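Local coordinates for glycosyl hydrolases family 31 family protein (Aspergillus niger, PDB 6DRU), which hydrolyses xyloglucan oligosaccharides, releasing alpha-xylose from the glucose at their non-reducing end, at residues Y252-K256 with L257-N261. Numbering follows the deposited sequence.
Sequences YIQSK and LRYEN. With NAG (2-acetamido-2-deoxy-beta-D-glucopyranose), chain C; BMA (beta-D-mannopyranose), chain D; MAN (alpha-D-mannopyranose), chain B.
Lys256 NZ is held by several partners: by Thr569 OG1, by the carbonyl oxygen of Cys570, and by a water 2.8 Å from NZ that hands a hydrogen on to Arg258 O. The extended lysine chain reaches that cluster by crossing the Tyr259 ring at about a right angle. Its CG, set between the backbone N and the carbonyl carbon (chi1 77°), lies 3.8 Å from the Tyr259 ring centroid, over one face but toward the rim, a CH-pi contact; farther along, CE comes close to CE1. At the ring's edge Gln254 NE2 donates to Tyr259 OH at 3.1 Å, a bent bond (149°) that leaves the phenol oxygen 19° out of the amide plane. That hydroxyl also bonds Glu573 OE1, and NE2 is shared with Asn572 O. The other end of the Gln254 amide takes a hydrogen bond from Tyr252 OH, 2.6 Å to OE1, so both ends are held and the flip of the amide is fixed.

A second water, on the lysine's side of the ring plane, accepts from Tyr259 N and donates to Lys256 O, spanning the bend that contains the cis peptide between Leu257 and Arg258. Leu257 turns away from the lysine and touches the bound xylose. At the far end, Asn261 carries an N-linked glycan, ND2 to NAG C1 1.5 Å, while its OD1 caps Glu264 N. This loop links strand 252-254 to helix 262-274 in the family 31 TIM barrel: the strand runs parallel to strands 281-284 and 554-555, and Tyr259 packs on the helix, whose N-cap is Asn261.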
loop_
_atom_site.group_PDB
_atom_site.type_symbol
_atom_site.label_atom_id
_atom_site.label_comp_id
_atom_site.label_asym_id
_atom_site.label_seq_id
_atom_site.Cartn_x
_atom_site.Cartn_y
_atom_site.Cartn_z
ATOM N N TYR A 252 -21.757 -7.025 47.366
ATOM C CA TYR A 252 -22.416 -5.900 46.718
ATOM C C TYR A 252 -21.391 -4.831 46.366
ATOM O O TYR A 252 -20.642 -4.371 47.232
ATOM C CB TYR A 252 -23.499 -5.325 47.630
ATOM C CG TYR A 252 -24.183 -4.093 47.088
ATOM C CD1 TYR A 252 -25.095 -4.180 46.044
ATOM C CD2 TYR A 252 -23.928 -2.841 47.634
ATOM C CE1 TYR A 252 -25.725 -3.053 45.550
ATOM C CE2 TYR A 252 -24.554 -1.709 47.149
ATOM C CZ TYR A 252 -25.451 -1.819 46.109
ATOM O OH TYR A 252 -26.074 -0.691 45.625
ATOM N N ILE A 253 -21.364 -4.440 45.096
ATOM C CA ILE A 253 -20.394 -3.482 44.581
ATOM C C ILE A 253 -21.130 -2.183 44.278
ATOM O O ILE A 253 -21.969 -2.126 43.370
ATOM C CB ILE A 253 -19.670 -4.018 43.340
ATOM C CG1 ILE A 253 -18.866 -5.269 43.700
ATOM C CG2 ILE A 253 -18.765 -2.951 42.745
ATOM C CD1 ILE A 253 -18.471 -6.105 42.509
ATOM N N GLN A 254 -20.811 -1.137 45.036
ATOM C CA GLN A 254 -21.432 0.171 44.872
ATOM C C GLN A 254 -20.579 1.037 43.954
ATOM O O GLN A 254 -19.364 1.142 44.142
ATOM C CB GLN A 254 -21.610 0.855 46.227
ATOM C CG GLN A 254 -22.256 2.227 46.152
ATOM C CD GLN A 254 -23.684 2.168 45.651
ATOM O OE1 GLN A 254 -24.448 1.276 46.022
ATOM N NE2 GLN A 254 -24.054 3.119 44.802
ATOM N N SER A 255 -21.218 1.656 42.966
ATOM C CA SER A 255 -20.513 2.522 42.033
ATOM C C SER A 255 -21.515 3.457 41.376
ATOM O O SER A 255 -22.723 3.205 41.383
ATOM C CB SER A 255 -19.762 1.712 40.970
ATOM O OG SER A 255 -19.158 2.566 40.014
ATOM N N LYS A 256 -20.992 4.541 40.812
ATOM C CA LYS A 256 -21.784 5.480 40.028
ATOM C C LYS A 256 -20.827 6.440 39.336
ATOM O O LYS A 256 -19.616 6.415 39.564
ATOM C CB LYS A 256 -22.789 6.252 40.886
ATOM C CG LYS A 256 -22.176 7.374 41.705
ATOM C CD LYS A 256 -23.246 8.336 42.187
ATOM C CE LYS A 256 -22.637 9.615 42.732
ATOM N NZ LYS A 256 -23.674 10.654 42.985
ATOM N N LEU A 257 -21.391 7.294 38.491
ATOM C CA LEU A 257 -20.655 8.377 37.851
ATOM C C LEU A 257 -21.194 9.684 38.427
ATOM O O LEU A 257 -22.255 10.157 38.011
ATOM C CB LEU A 257 -20.802 8.319 36.330
ATOM C CG LEU A 257 -19.871 9.138 35.424
ATOM C CD1 LEU A 257 -20.105 8.767 33.970
ATOM C CD2 LEU A 257 -20.026 10.644 35.594
ATOM N N ARG A 258 -20.475 10.270 39.385
ATOM C CA ARG A 258 -19.253 9.717 39.970
ATOM C C ARG A 258 -19.070 10.303 41.366
ATOM O O ARG A 258 -19.593 11.377 41.664
ATOM C CB ARG A 258 -18.026 10.031 39.103
ATOM C CG ARG A 258 -17.759 11.513 38.892
ATOM C CD ARG A 258 -16.621 11.725 37.907
ATOM N NE ARG A 258 -16.313 13.138 37.706
ATOM C CZ ARG A 258 -15.398 13.809 38.399
ATOM N NH1 ARG A 258 -14.695 13.197 39.345
ATOM N NH2 ARG A 258 -15.182 15.094 38.149
ATOM N N TYR A 259 -18.332 9.606 42.227
ATOM C CA TYR A 259 -17.971 10.163 43.525
ATOM C C TYR A 259 -16.767 11.078 43.338
ATOM O O TYR A 259 -15.685 10.624 42.948
ATOM C CB TYR A 259 -17.692 9.050 44.532
ATOM C CG TYR A 259 -18.863 8.103 44.681
ATOM C CD1 TYR A 259 -20.067 8.542 45.214
ATOM C CD2 TYR A 259 -18.770 6.779 44.276
ATOM C CE1 TYR A 259 -21.144 7.688 45.343
ATOM C CE2 TYR A 259 -19.844 5.917 44.402
ATOM C CZ TYR A 259 -21.028 6.377 44.934
ATOM O OH TYR A 259 -22.097 5.521 45.064
ATOM N N GLU A 260 -16.956 12.366 43.624
ATOM C CA GLU A 260 -16.096 13.406 43.078
ATOM C C GLU A 260 -14.933 13.792 43.986
ATOM O O GLU A 260 -13.855 14.122 43.479
ATOM C CB GLU A 260 -16.943 14.640 42.753
ATOM C CG GLU A 260 -16.271 15.654 41.852
ATOM C CD GLU A 260 -15.692 16.812 42.627
ATOM O OE1 GLU A 260 -15.693 16.746 43.874
ATOM O OE2 GLU A 260 -15.236 17.787 41.994
ATOM N N ASN A 261 -15.110 13.771 45.305
ATOM C CA ASN A 261 -14.033 14.131 46.220
ATOM C C ASN A 261 -13.967 13.115 47.357
ATOM O O ASN A 261 -14.799 12.209 47.462
ATOM C CB ASN A 261 -14.200 15.563 46.752
ATOM C CG ASN A 261 -15.383 15.714 47.698
ATOM O OD1 ASN A 261 -15.377 15.189 48.811
ATOM N ND2 ASN A 261 -16.396 16.457 47.263
HETATM C C1 NAG C . -17.264 17.066 48.288
HETATM C C2 NAG C . -17.672 18.486 47.955
HETATM C C3 NAG C . -18.769 18.983 48.823
HETATM C C4 NAG C . -19.909 17.993 48.842
HETATM C C5 NAG C . -19.388 16.628 49.236
HETATM C C6 NAG C . -20.512 15.618 49.205
HETATM C C7 NAG C . -15.899 19.791 46.888
HETATM C C8 NAG C . -16.439 19.359 45.549
HETATM N N2 NAG C . -16.539 19.337 48.067
HETATM O O3 NAG C . -19.196 20.246 48.369
HETATM O O4 NAG C . -20.881 18.423 49.763
HETATM O O5 NAG C . -18.399 16.236 48.318
HETATM O O6 NAG C . -21.130 15.651 47.938
HETATM O O7 NAG C . -14.929 20.519 46.949
HETATM C C1 BMA D . -14.557 21.453 41.044
HETATM C C2 BMA D . -15.689 21.101 42.012
HETATM C C3 BMA D . -15.998 22.327 42.874
HETATM C C4 BMA D . -14.733 22.894 43.534
HETATM C C5 BMA D . -13.652 23.136 42.470
HETATM C C6 BMA D . -12.331 23.597 43.060
HETATM O O2 BMA D . -15.236 20.078 42.880
HETATM O O3 BMA D . -16.985 22.049 43.861
HETATM O O4 BMA D . -15.036 24.120 44.181
HETATM O O5 BMA D . -13.427 21.910 41.757
HETATM O O6 BMA D . -12.141 22.944 44.308
HETATM C C1 MAN B . -12.000 21.816 49.261
HETATM C C2 MAN B . -11.334 21.839 50.615
HETATM C C3 MAN B . -10.433 20.629 50.749
HETATM C C4 MAN B . -11.137 19.356 50.328
HETATM C C5 MAN B . -11.958 19.551 49.069
HETATM C C6 MAN B . -12.811 18.324 48.822
HETATM O O2 MAN B . -12.317 21.818 51.624
HETATM O O3 MAN B . -10.028 20.507 52.093
HETATM O O4 MAN B . -10.166 18.366 50.083
HETATM O O5 MAN B . -12.804 20.667 49.195
HETATM O O6 MAN B . -12.515 17.315 49.763
HETATM O O HOH W 1 -17.507 6.998 41.469
HETATM O O HOH W 2 -21.792 12.729 43.114
#